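Local coordinates for imelysin-like protein (Psychrobacter arcticus, PDB 3PF0) that is of unknown function but belongs to the imelysin-like (peptidase M75) family and is a putative metalloendopeptidase, at residues V63-A68 with I203-Q208; W102-A106 with I168-E172; S125-I129 with R199-I203. One frame throughout, in Å; residues are numbered along the deposited sequence.

Contact 1: V63-A68 with I203-Q208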
ATOM      1  N   VAL A  63       5.623  -9.759   4.862  1.00 35.89           N
ATOM      2  CA  VAL A  63       6.096  -9.217   3.585  1.00 34.30           C
ATOM      3  C   VAL A  63       5.669 -10.126   2.407  1.00 37.91           C
ATOM      4  O   VAL A  63       4.917  -9.663   1.533  1.00 37.17           O
ATOM      5  CB  VAL A  63       7.625  -8.950   3.595  1.00 37.34           C
ATOM      6  CG1 VAL A  63       8.114  -8.469   2.235  1.00 36.27           C
ATOM      7  CG2 VAL A  63       8.002  -7.953   4.691  1.00 37.30           C
ATOM      8  N   ILE A  64       6.146 -11.393   2.392  1.00 34.09           N
ATOM      9  CA  ILE A  64       5.853 -12.380   1.346  1.00 33.16           C
ATOM     10  C   ILE A  64       4.315 -12.599   1.244  1.00 37.14           C
ATOM     11  O   ILE A  64       3.823 -12.464   0.124  1.00 36.83           O
ATOM     12  CB  ILE A  64       6.670 -13.701   1.512  1.00 36.19           C
ATOM     13  CG1 ILE A  64       8.184 -13.417   1.301  1.00 36.60           C
ATOM     14  CG2 ILE A  64       6.181 -14.797   0.549  1.00 35.66           C
ATOM     15  CD1 ILE A  64       9.179 -14.439   1.900  1.00 35.75           C
ATOM     16  N   PRO A  65       3.530 -12.802   2.346  1.00 34.17           N
ATOM     17  CA  PRO A  65       2.069 -12.959   2.189  1.00 33.62           C
ATOM     18  C   PRO A  65       1.369 -11.737   1.591  1.00 37.27           C
ATOM     19  O   PRO A  65       0.438 -11.923   0.805  1.00 36.43           O
ATOM     20  CB  PRO A  65       1.583 -13.217   3.622  1.00 35.82           C
ATOM     21  CG  PRO A  65       2.753 -13.816   4.296  1.00 41.16           C
ATOM     22  CD  PRO A  65       3.918 -13.032   3.754  1.00 36.68           C
ATOM     23  N   ALA A  66       1.825 -10.504   1.921  1.00 33.90           N
ATOM     24  CA  ALA A  66       1.232  -9.279   1.381  1.00 32.43           C
ATOM     25  C   ALA A  66       1.431  -9.207  -0.124  1.00 35.36           C
ATOM     26  O   ALA A  66       0.483  -8.899  -0.845  1.00 34.84           O
ATOM     27  CB  ALA A  66       1.823  -8.055   2.047  1.00 33.10           C
ATOM     28  N   TYR A  67       2.640  -9.534  -0.604  1.00 31.54           N
ATOM     29  CA  TYR A  67       2.912  -9.528  -2.035  1.00 31.20           C
ATOM     30  C   TYR A  67       2.161 -10.669  -2.730  1.00 35.66           C
ATOM     31  O   TYR A  67       1.615 -10.452  -3.813  1.00 35.54           O
ATOM     32  CB  TYR A  67       4.427  -9.600  -2.319  1.00 32.35           C
ATOM     33  CG  TYR A  67       5.161  -8.302  -2.046  1.00 33.31           C
ATOM     34  CD1 TYR A  67       4.757  -7.108  -2.643  1.00 33.92           C
ATOM     35  CD2 TYR A  67       6.305  -8.280  -1.251  1.00 34.40           C
ATOM     36  CE1 TYR A  67       5.427  -5.910  -2.391  1.00 34.54           C
ATOM     37  CE2 TYR A  67       6.990  -7.090  -1.002  1.00 35.08           C
ATOM     38  CZ  TYR A  67       6.550  -5.907  -1.577  1.00 41.52           C
ATOM     39  OH  TYR A  67       7.249  -4.740  -1.370  1.00 40.83           O
ATOM     40  N   ALA A  68       2.095 -11.855  -2.096  1.00 32.74           N
ATOM     41  CA  ALA A  68       1.383 -13.017  -2.641  1.00 33.36           C
ATOM     42  C   ALA A  68      -0.113 -12.710  -2.792  1.00 36.99           C
ATOM     43  O   ALA A  68      -0.700 -13.041  -3.823  1.00 35.71           O
ATOM     44  CB  ALA A  68       1.591 -14.243  -1.752  1.00 34.88           C
ATOM     45  N   ILE A 203       8.008  -9.801  -7.781  1.00 36.11           N
ATOM     46  CA  ILE A 203       8.399  -9.222  -6.489  1.00 35.60           C
ATOM     47  C   ILE A 203       8.282 -10.298  -5.403  1.00 40.80           C
ATOM     48  O   ILE A 203       9.219 -10.449  -4.613  1.00 41.76           O
ATOM     49  CB  ILE A 203       7.589  -7.940  -6.155  1.00 37.69           C
ATOM     50  CG1 ILE A 203       7.959  -6.810  -7.142  1.00 37.34           C
ATOM     51  CG2 ILE A 203       7.818  -7.476  -4.695  1.00 38.37           C
ATOM     52  CD1 ILE A 203       6.915  -5.821  -7.323  1.00 42.51           C
ATOM     53  N   GLU A 204       7.157 -11.057  -5.391  1.00 36.80           N
ATOM     54  CA  GLU A 204       6.923 -12.174  -4.471  1.00 37.45           C
ATOM     55  C   GLU A 204       8.053 -13.233  -4.588  1.00 40.99           C
ATOM     56  O   GLU A 204       8.582 -13.665  -3.561  1.00 40.81           O
ATOM     57  CB  GLU A 204       5.556 -12.825  -4.750  1.00 38.68           C
ATOM     58  CG  GLU A 204       5.221 -13.968  -3.804  1.00 49.10           C
ATOM     59  CD  GLU A 204       4.169 -14.960  -4.259  1.00 63.35           C
ATOM     60  OE1 GLU A 204       3.460 -14.685  -5.255  1.00 48.88           O
ATOM     61  OE2 GLU A 204       4.044 -16.015  -3.597  1.00 62.49           O
ATOM     62  N   LYS A 205       8.426 -13.620  -5.831  1.00 37.53           N
ATOM     63  CA  LYS A 205       9.481 -14.616  -6.098  1.00 38.59           C
ATOM     64  C   LYS A 205      10.856 -14.127  -5.630  1.00 42.36           C
ATOM     65  O   LYS A 205      11.643 -14.923  -5.121  1.00 42.78           O
ATOM     66  CB  LYS A 205       9.549 -14.983  -7.590  1.00 42.14           C
ATOM     67  CG  LYS A 205       8.490 -15.989  -8.032  1.00 62.77           C
ATOM     68  CD  LYS A 205       8.839 -16.606  -9.384  1.00 74.01           C
ATOM     69  N   ASN A 206      11.121 -12.813  -5.786  1.00 37.91           N
ATOM     70  CA  ASN A 206      12.363 -12.140  -5.399  1.00 38.19           C
ATOM     71  C   ASN A 206      12.546 -12.148  -3.872  1.00 40.72           C
ATOM     72  O   ASN A 206      13.641 -12.445  -3.397  1.00 40.97           O
ATOM     73  CB  ASN A 206      12.355 -10.699  -5.936  1.00 37.68           C
ATOM     74  CG  ASN A 206      13.715 -10.057  -6.101  1.00 56.28           C
ATOM     75  OD1 ASN A 206      14.618 -10.220  -5.285  1.00 46.28           O
ATOM     76  ND2 ASN A 206      13.841  -9.195  -7.100  1.00 52.72           N
ATOM     77  N   TRP A 207      11.482 -11.812  -3.117  1.00 36.31           N
ATOM     78  CA  TRP A 207      11.484 -11.827  -1.655  1.00 35.90           C
ATOM     79  C   TRP A 207      11.672 -13.258  -1.127  1.00 39.49           C
ATOM     80  O   TRP A 207      12.422 -13.436  -0.169  1.00 39.45           O
ATOM     81  CB  TRP A 207      10.191 -11.210  -1.103  1.00 34.01           C
ATOM     82  CG  TRP A 207      10.363  -9.765  -0.739  1.00 34.71           C
ATOM     83  CD1 TRP A 207      10.033  -8.684  -1.503  1.00 36.71           C
ATOM     84  CD2 TRP A 207      11.058  -9.250   0.407  1.00 35.26           C
ATOM     85  NE1 TRP A 207      10.446  -7.525  -0.888  1.00 36.14           N
ATOM     86  CE2 TRP A 207      11.062  -7.843   0.296  1.00 38.64           C
ATOM     87  CE3 TRP A 207      11.662  -9.844   1.531  1.00 37.57           C
ATOM     88  CZ2 TRP A 207      11.609  -7.015   1.286  1.00 38.73           C
ATOM     89  CZ3 TRP A 207      12.226  -9.025   2.499  1.00 39.61           C
ATOM     90  CH2 TRP A 207      12.190  -7.627   2.376  1.00 39.76           C
ATOM     91  N   GLN A 208      11.011 -14.267  -1.761  1.00 36.04           N
ATOM     92  CA  GLN A 208      11.117 -15.680  -1.371  0.50 37.07           C
ATOM     93  C   GLN A 208      12.546 -16.179  -1.544  1.00 43.07           C
ATOM     94  O   GLN A 208      13.030 -16.963  -0.727  1.00 44.28           O
ATOM     95  CB  GLN A 208      10.149 -16.561  -2.181  0.50 38.05           C
ATOM     96  CG  GLN A 208       8.708 -16.490  -1.676  0.50 48.42           C
ATOM     97  CD  GLN A 208       7.685 -17.137  -2.581  0.50 56.32           C
ATOM     98  OE1 GLN A 208       7.849 -17.240  -3.805  0.50 49.98           O
ATOM     99  NE2 GLN A 208       6.566 -17.532  -1.996  0.50 42.65           N
TER
HETATM  100  O   HOH W   1       9.887  -4.925  -1.930  1.00 27.09           O
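Tyr67 and Trp207 lie side by side between two nearly antiparallel helices whose local axes come within 9.0 Å, at 163° between their directions. The rings are close to parallel but slid apart, with 5.1 Å between the centroid of the Tyr67 ring and that of the Trp207 five-membered ring, so they barely overlap, and the closest pair is Tyr67 CE2 and Trp207 CD1, 3.5 Å apart. A water joins their polar ends, donating to Tyr67 OH and accepting, in the plane of the indole, from Trp207 NE1. This bridge helps hold the phenol OH and the indole N-H beside each other.

Each ring also carries a methyl group on one face. With a chi1 of -67°, Ile203 puts CG1 beside its backbone N and leaves CG2 anti to it; CG2 sits squarely above the centre of the Tyr67 ring, 3.5 Å from its centroid. Val63 answers from the other helix. Its CG1, placed anti to the backbone N by a chi1 of 176°, stands over the indole, 3.6 Å from the centroid of the Trp207 six-membered ring. These are two CH-pi contacts, one given by each helix.

Toward the more exposed side, Ile64 brings CG1 to 3.8 Å from Trp207 CB. Glu204, extended along its whole chain, runs past Ala68, with its carboxylate beside the methyl group; Glu204 OE2 is 3.5 Å from Ala68 CB.

This is lengthwise helix-to-helix packing in an all-helical fold. It joins helix 48-84 to helix 183-214, while Ala112 of helix 92-112 touches Tyr67 and the following loop adds Ala120 against Tyr67 and Pro119 against Trp207.

Contact 2: W102-A106 with I168-E172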
ATOM      1  N   TRP A 102     -11.385  -4.710  -8.243  1.00 28.19           N
ATOM      2  CA  TRP A 102     -10.298  -3.721  -8.331  1.00 27.61           C
ATOM      3  C   TRP A 102      -9.991  -3.194  -6.917  1.00 33.11           C
ATOM      4  O   TRP A 102      -8.821  -3.099  -6.561  1.00 32.59           O
ATOM      5  CB  TRP A 102     -10.631  -2.567  -9.303  1.00 26.72           C
ATOM      6  CG  TRP A 102      -9.644  -1.432  -9.216  1.00 27.47           C
ATOM      7  CD1 TRP A 102      -8.434  -1.348  -9.847  1.00 29.79           C
ATOM      8  CD2 TRP A 102      -9.693  -0.327  -8.295  1.00 27.13           C
ATOM      9  NE1 TRP A 102      -7.757  -0.223  -9.424  1.00 28.68           N
ATOM     10  CE2 TRP A 102      -8.494   0.404  -8.451  1.00 30.06           C
ATOM     11  CE3 TRP A 102     -10.644   0.126  -7.361  1.00 28.41           C
ATOM     12  CZ2 TRP A 102      -8.222   1.556  -7.706  1.00 29.33           C
ATOM     13  CZ3 TRP A 102     -10.366   1.260  -6.619  1.00 29.19           C
ATOM     14  CH2 TRP A 102      -9.187   1.986  -6.823  1.00 29.54           C
ATOM     15  N   LEU A 103     -11.052  -2.874  -6.110  1.00 30.92           N
ATOM     16  CA  LEU A 103     -10.902  -2.351  -4.745  1.00 30.32           C
ATOM     17  C   LEU A 103     -10.183  -3.360  -3.839  1.00 34.51           C
ATOM     18  O   LEU A 103      -9.320  -2.942  -3.067  1.00 34.46           O
ATOM     19  CB  LEU A 103     -12.265  -1.947  -4.139  1.00 30.57           C
ATOM     20  CG  LEU A 103     -12.273  -1.319  -2.717  1.00 34.39           C
ATOM     21  CD1 LEU A 103     -11.268  -0.158  -2.588  1.00 33.33           C
ATOM     22  CD2 LEU A 103     -13.677  -0.871  -2.322  1.00 34.50           C
ATOM     23  N   VAL A 104     -10.545  -4.672  -3.929  1.00 30.20           N
ATOM     24  CA  VAL A 104      -9.910  -5.767  -3.167  1.00 29.10           C
ATOM     25  C   VAL A 104      -8.395  -5.746  -3.473  1.00 33.25           C
ATOM     26  O   VAL A 104      -7.575  -5.788  -2.550  1.00 34.56           O
ATOM     27  CB  VAL A 104     -10.565  -7.154  -3.468  1.00 32.04           C
ATOM     28  CG1 VAL A 104      -9.815  -8.302  -2.784  1.00 31.56           C
ATOM     29  CG2 VAL A 104     -12.052  -7.179  -3.086  1.00 31.78           C
ATOM     30  N   LEU A 105      -8.038  -5.628  -4.768  1.00 28.61           N
ATOM     31  CA  LEU A 105      -6.659  -5.532  -5.239  1.00 28.10           C
ATOM     32  C   LEU A 105      -5.974  -4.243  -4.746  1.00 33.19           C
ATOM     33  O   LEU A 105      -4.810  -4.302  -4.340  1.00 34.35           O
ATOM     34  CB  LEU A 105      -6.597  -5.627  -6.784  1.00 27.23           C
ATOM     35  CG  LEU A 105      -5.297  -5.162  -7.474  1.00 29.68           C
ATOM     36  CD1 LEU A 105      -4.095  -6.046  -7.090  1.00 29.49           C
ATOM     37  CD2 LEU A 105      -5.477  -5.099  -8.953  1.00 28.57           C
ATOM     38  N   ALA A 106      -6.663  -3.093  -4.808  1.00 29.92           N
ATOM     39  CA  ALA A 106      -6.088  -1.809  -4.361  1.00 28.91           C
ATOM     40  C   ALA A 106      -5.803  -1.846  -2.861  1.00 31.86           C
ATOM     41  O   ALA A 106      -4.765  -1.350  -2.433  1.00 30.45           O
ATOM     42  CB  ALA A 106      -7.019  -0.654  -4.703  1.00 29.74           C
ATOM     43  N   ILE A 168      -2.573  -0.093 -10.755  1.00 28.54           N
ATOM     44  CA  ILE A 168      -3.802   0.150  -9.986  1.00 29.46           C
ATOM     45  C   ILE A 168      -4.505   1.479 -10.423  1.00 33.62           C
ATOM     46  O   ILE A 168      -5.698   1.392 -10.715  1.00 33.80           O
ATOM     47  CB  ILE A 168      -3.530   0.063  -8.454  1.00 32.93           C
ATOM     48  CG1 ILE A 168      -3.287  -1.412  -8.072  1.00 33.07           C
ATOM     49  CG2 ILE A 168      -4.677   0.657  -7.615  1.00 32.90           C
ATOM     50  CD1 ILE A 168      -2.421  -1.606  -6.962  1.00 39.54           C
ATOM     51  N   PRO A 169      -3.844   2.672 -10.547  1.00 30.31           N
ATOM     52  CA  PRO A 169      -4.598   3.874 -10.966  1.00 30.15           C
ATOM     53  C   PRO A 169      -5.052   3.844 -12.434  1.00 35.16           C
ATOM     54  O   PRO A 169      -6.067   4.467 -12.759  1.00 36.09           O
ATOM     55  CB  PRO A 169      -3.613   5.016 -10.724  1.00 32.50           C
ATOM     56  CG  PRO A 169      -2.265   4.383 -10.796  1.00 36.31           C
ATOM     57  CD  PRO A 169      -2.440   3.013 -10.229  1.00 31.09           C
ATOM     58  N   GLY A 170      -4.310   3.129 -13.297  1.00 30.48           N
ATOM     59  CA  GLY A 170      -4.662   2.952 -14.701  1.00 29.79           C
ATOM     60  C   GLY A 170      -5.943   2.138 -14.827  1.00 33.94           C
ATOM     61  O   GLY A 170      -6.867   2.528 -15.545  1.00 33.39           O
ATOM     62  N   LEU A 171      -6.021   1.016 -14.091  1.00 29.78           N
ATOM     63  CA  LEU A 171      -7.196   0.142 -14.063  1.00 28.55           C
ATOM     64  C   LEU A 171      -8.407   0.877 -13.466  1.00 33.05           C
ATOM     65  O   LEU A 171      -9.521   0.768 -13.983  1.00 32.95           O
ATOM     66  CB  LEU A 171      -6.873  -1.134 -13.272  1.00 27.12           C
ATOM     67  CG  LEU A 171      -6.040  -2.172 -14.026  1.00 30.06           C
ATOM     68  CD1 LEU A 171      -5.291  -3.090 -13.069  1.00 28.71           C
ATOM     69  CD2 LEU A 171      -6.897  -2.961 -15.014  1.00 30.07           C
ATOM     70  N   GLU A 172      -8.174   1.682 -12.424  1.00 30.02           N
ATOM     71  CA  GLU A 172      -9.222   2.454 -11.776  1.00 29.73           C
ATOM     72  C   GLU A 172      -9.898   3.378 -12.771  1.00 34.95           C
ATOM     73  O   GLU A 172     -11.133   3.426 -12.843  1.00 35.22           O
ATOM     74  CB  GLU A 172      -8.630   3.273 -10.628  1.00 30.87           C
ATOM     75  CG  GLU A 172      -9.685   4.068  -9.867  1.00 36.69           C
ATOM     76  CD  GLU A 172      -9.155   5.047  -8.846  1.00 39.29           C
ATOM     77  OE1 GLU A 172      -7.923   5.270  -8.803  1.00 34.64           O
ATOM     78  OE2 GLU A 172      -9.977   5.594  -8.080  1.00 37.07           O
TER
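Trp102 of helix 92-112 packs against Ile168 and Glu172 of helix 167-176, a nearly antiparallel helix pair inside the all-helical imelysin fold. The local axes stay 10.7 Å apart, and the indole spans much of that gap; all six touching residues are buried.

The polar link is one hydrogen bond, from Trp102 NE1 to Ile168 O at 2.9 Å. It is moderately bent, 152° at the hydrogen, and the donor stands 30° out of the carbonyl plane. The same oxygen accepts the helical bond from Glu172 N, so two N-H groups grip it and the indole joins the helix backbone without displacing its own bond. Trp102 is set up for this by its first torsion: CG lies anti to the backbone N (chi1 170°), which sends the ring across toward the other helix.

The aliphatic part of Glu172 lies over one face of the indole, with Glu172 CB 3.4 Å from Trp102 CZ2 and CG placed for a CH-pi contact with the six-membered ring. Its carboxylate continues above the rim at CH2, roughly parallel with the ring. OE2 is held by the backbone N of Ala265, which probably helps fix the extended chain. Ala106 CB sits on the opposite face of the indole, one turn along Trp102's own helix, so the ring is sandwiched.

Apolar contacts fill in the rest. Leu171 CB meets Trp102 CD1 at 3.8 Å, and Leu105 approaches CG1 of Ile168. Leu196 of helix 183-214 touches Leu105, Ile168 and Leu171, closing the group from a third helix. Ile168 CG2 touches two residues of the facing helix at once, lying 3.7 Å from Trp102 CZ2 and 4.0 Å from Ala106 CB.

Contact 3: S125-I129 with R199-I203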
ATOM      1  N   SER A 125       9.404  -0.478 -10.405  1.00 36.66           N
ATOM      2  CA  SER A 125       8.235  -1.326 -10.636  1.00 35.66           C
ATOM      3  C   SER A 125       7.024  -0.866  -9.817  1.00 37.37           C
ATOM      4  O   SER A 125       5.909  -0.944 -10.332  1.00 38.35           O
ATOM      5  CB  SER A 125       8.548  -2.795 -10.368  1.00 38.61           C
ATOM      6  OG  SER A 125       7.669  -3.611 -11.128  1.00 43.76           O
ATOM      7  N   ASN A 126       7.239  -0.331  -8.594  1.00 31.92           N
ATOM      8  CA  ASN A 126       6.165   0.184  -7.715  1.00 31.04           C
ATOM      9  C   ASN A 126       5.360   1.322  -8.386  1.00 33.85           C
ATOM     10  O   ASN A 126       4.158   1.430  -8.141  1.00 33.79           O
ATOM     11  CB  ASN A 126       6.732   0.671  -6.372  1.00 29.01           C
ATOM     12  CG  ASN A 126       7.811   1.726  -6.481  1.00 49.34           C
ATOM     13  OD1 ASN A 126       8.553   1.813  -7.457  1.00 39.96           O
ATOM     14  ND2 ASN A 126       7.932   2.544  -5.465  1.00 47.88           N
ATOM     15  N   LEU A 127       6.015   2.159  -9.228  1.00 29.60           N
ATOM     16  CA  LEU A 127       5.311   3.228  -9.936  1.00 28.95           C
ATOM     17  C   LEU A 127       4.515   2.650 -11.123  1.00 33.42           C
ATOM     18  O   LEU A 127       3.467   3.190 -11.469  1.00 31.93           O
ATOM     19  CB  LEU A 127       6.255   4.353 -10.360  1.00 28.87           C
ATOM     20  CG  LEU A 127       6.795   5.231  -9.203  1.00 31.83           C
ATOM     21  CD1 LEU A 127       7.817   6.228  -9.701  1.00 31.52           C
ATOM     22  CD2 LEU A 127       5.654   5.935  -8.414  1.00 29.19           C
ATOM     23  N   TYR A 128       4.959   1.499 -11.678  1.00 30.91           N
ATOM     24  CA  TYR A 128       4.225   0.774 -12.720  1.00 30.72           C
ATOM     25  C   TYR A 128       3.060   0.041 -12.082  1.00 33.33           C
ATOM     26  O   TYR A 128       2.089  -0.261 -12.767  1.00 33.36           O
ATOM     27  CB  TYR A 128       5.138  -0.217 -13.485  1.00 32.42           C
ATOM     28  CG  TYR A 128       6.054   0.447 -14.495  1.00 34.56           C
ATOM     29  CD1 TYR A 128       5.651   0.633 -15.815  1.00 36.86           C
ATOM     30  CD2 TYR A 128       7.330   0.877 -14.133  1.00 35.74           C
ATOM     31  CE1 TYR A 128       6.482   1.261 -16.745  1.00 38.97           C
ATOM     32  CE2 TYR A 128       8.178   1.491 -15.061  1.00 37.33           C
ATOM     33  CZ  TYR A 128       7.746   1.687 -16.364  1.00 46.05           C
ATOM     34  OH  TYR A 128       8.568   2.298 -17.276  1.00 48.98           O
ATOM     35  N   ILE A 129       3.157  -0.240 -10.764  1.00 29.64           N
ATOM     36  CA  ILE A 129       2.119  -0.918  -9.981  1.00 28.90           C
ATOM     37  C   ILE A 129       1.099   0.110  -9.437  1.00 33.15           C
ATOM     38  O   ILE A 129      -0.113  -0.123  -9.520  1.00 33.42           O
ATOM     39  CB  ILE A 129       2.753  -1.776  -8.841  1.00 31.41           C
ATOM     40  CG1 ILE A 129       3.515  -2.980  -9.426  1.00 31.78           C
ATOM     41  CG2 ILE A 129       1.694  -2.249  -7.830  1.00 30.36           C
ATOM     42  CD1 ILE A 129       4.533  -3.598  -8.504  1.00 35.50           C
ATOM     43  N   ARG A 199       4.284  -8.373 -12.610  1.00 32.54           N
ATOM     44  CA  ARG A 199       5.178  -7.562 -11.780  1.00 31.91           C
ATOM     45  C   ARG A 199       5.107  -7.974 -10.308  1.00 35.66           C
ATOM     46  O   ARG A 199       6.144  -8.074  -9.658  1.00 35.18           O
ATOM     47  CB  ARG A 199       4.862  -6.065 -11.931  1.00 29.77           C
ATOM     48  CG  ARG A 199       5.300  -5.501 -13.273  1.00 37.53           C
ATOM     49  CD  ARG A 199       4.899  -4.042 -13.433  1.00 35.98           C
ATOM     50  NE  ARG A 199       5.251  -3.543 -14.767  1.00 36.21           N
ATOM     51  CZ  ARG A 199       6.444  -3.060 -15.100  1.00 45.72           C
ATOM     52  NH1 ARG A 199       7.414  -2.981 -14.194  1.00 36.41           N
ATOM     53  NH2 ARG A 199       6.673  -2.635 -16.332  1.00 33.24           N
ATOM     54  N   LEU A 200       3.891  -8.223  -9.796  1.00 32.70           N
ATOM     55  CA  LEU A 200       3.657  -8.620  -8.406  1.00 33.00           C
ATOM     56  C   LEU A 200       4.217 -10.008  -8.095  1.00 39.56           C
ATOM     57  O   LEU A 200       4.764 -10.208  -7.004  1.00 40.52           O
ATOM     58  CB  LEU A 200       2.153  -8.564  -8.067  1.00 32.15           C
ATOM     59  CG  LEU A 200       1.519  -7.164  -8.086  1.00 35.06           C
ATOM     60  CD1 LEU A 200       0.005  -7.244  -8.039  1.00 34.44           C
ATOM     61  CD2 LEU A 200       2.028  -6.323  -6.962  1.00 36.62           C
ATOM     62  N   LYS A 201       4.091 -10.962  -9.039  1.00 36.85           N
ATOM     63  CA  LYS A 201       4.618 -12.315  -8.845  1.00 37.49           C
ATOM     64  C   LYS A 201       6.133 -12.294  -8.866  1.00 40.90           C
ATOM     65  O   LYS A 201       6.762 -13.033  -8.110  1.00 40.72           O
ATOM     66  CB  LYS A 201       4.074 -13.286  -9.895  1.00 41.07           C
ATOM     67  CG  LYS A 201       2.831 -14.020  -9.406  1.00 59.89           C
ATOM     68  CD  LYS A 201       2.070 -14.692 -10.541  1.00 71.52           C
ATOM     69  CE  LYS A 201       0.888 -13.869 -10.990  1.00 76.28           C
ATOM     70  NZ  LYS A 201       0.679 -13.947 -12.462  1.00 81.60           N
ATOM     71  N   ASP A 202       6.720 -11.409  -9.683  1.00 37.28           N
ATOM     72  CA  ASP A 202       8.170 -11.270  -9.766  1.00 37.77           C
ATOM     73  C   ASP A 202       8.735 -10.733  -8.450  1.00 39.90           C
ATOM     74  O   ASP A 202       9.793 -11.188  -8.035  1.00 39.34           O
ATOM     75  CB  ASP A 202       8.564 -10.371 -10.947  1.00 40.99           C
ATOM     76  CG  ASP A 202       8.463 -11.031 -12.319  1.00 62.92           C
ATOM     77  OD1 ASP A 202       7.788 -12.097 -12.430  1.00 64.59           O
ATOM     78  OD2 ASP A 202       9.040 -10.479 -13.287  1.00 74.96           O
ATOM     79  N   ILE A 203       8.008  -9.801  -7.781  1.00 36.11           N
ATOM     80  CA  ILE A 203       8.399  -9.222  -6.489  1.00 35.60           C
ATOM     81  C   ILE A 203       8.282 -10.298  -5.403  1.00 40.80           C
ATOM     82  O   ILE A 203       9.219 -10.449  -4.613  1.00 41.76           O
ATOM     83  CB  ILE A 203       7.589  -7.940  -6.155  1.00 37.69           C
ATOM     84  CG1 ILE A 203       7.959  -6.810  -7.142  1.00 37.34           C
ATOM     85  CG2 ILE A 203       7.818  -7.476  -4.695  1.00 38.37           C
ATOM     86  CD1 ILE A 203       6.915  -5.821  -7.323  1.00 42.51           C
TER
HETATM   87  O   HOH W   2       8.027  -6.178 -10.678  1.00 36.83           O
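Arg199 meets Ser125 and Tyr128 with almost its whole length. Arg199 CB lies 3.8 Å from Ser125 OG and, more loosely, meets Ile129 CG1, the Arg199 and Ile129 side chains sliding past each other in opposite directions. CG and CD then run by Ser125 OG, CD also nearing Tyr128 CB, and Arg199 NE passes Tyr128 CB at 3.6 Å. The chain is extended from CG to NE, and chi4 of -85° turns the guanidinium flat against Tyr128: the planes are only 4° apart, with Arg199 CZ off-centre, 4.2 Å from the ring centroid, in a cation-pi stack. Arg199 NH2 stands over the ring toward its rim, 3.5 Å from Tyr128 CD1. Arg199 NH1 donates to Ser125 OG at 3.1 Å, the oxygen lying in the guanidinium plane. Stack and bond together fix the group's rotation. A water bridges Ser125 OG and the backbone carbonyl of Arg199, to which it donates.

Ile129 and Ile203 reach tip to tip, their CD1 atoms 3.5 Å apart, tighter than a usual methyl contact. The contact seats the short helix 125-129 on helix 183-214; Trp109 of helix 92-112 touches Ile129 and Leu200, and Ala71 and Ser74 of helix 48-84 touch Leu200.

How the contacts relate
From the N terminus, the chain first passes 63-68 on helix 48-84, then 102-106 on helix 92-112 and the short helix 125-129, before any loop is closed. Helix 167-176 returns to 102-106 in contact 2. Helix 183-214 then closes contact 3 at 199-203 and, within the next turn, contact 1 at 203-208; Ile203 belongs to both. Contacts 2 and 3 are therefore nested inside the long loop of contact 1, while their own segments alternate and cross. Contacts 2 and 3 also touch, through a probable backbone hydrogen bond from Ile168 N to Ile129 O. Together the three link five helices of the fold.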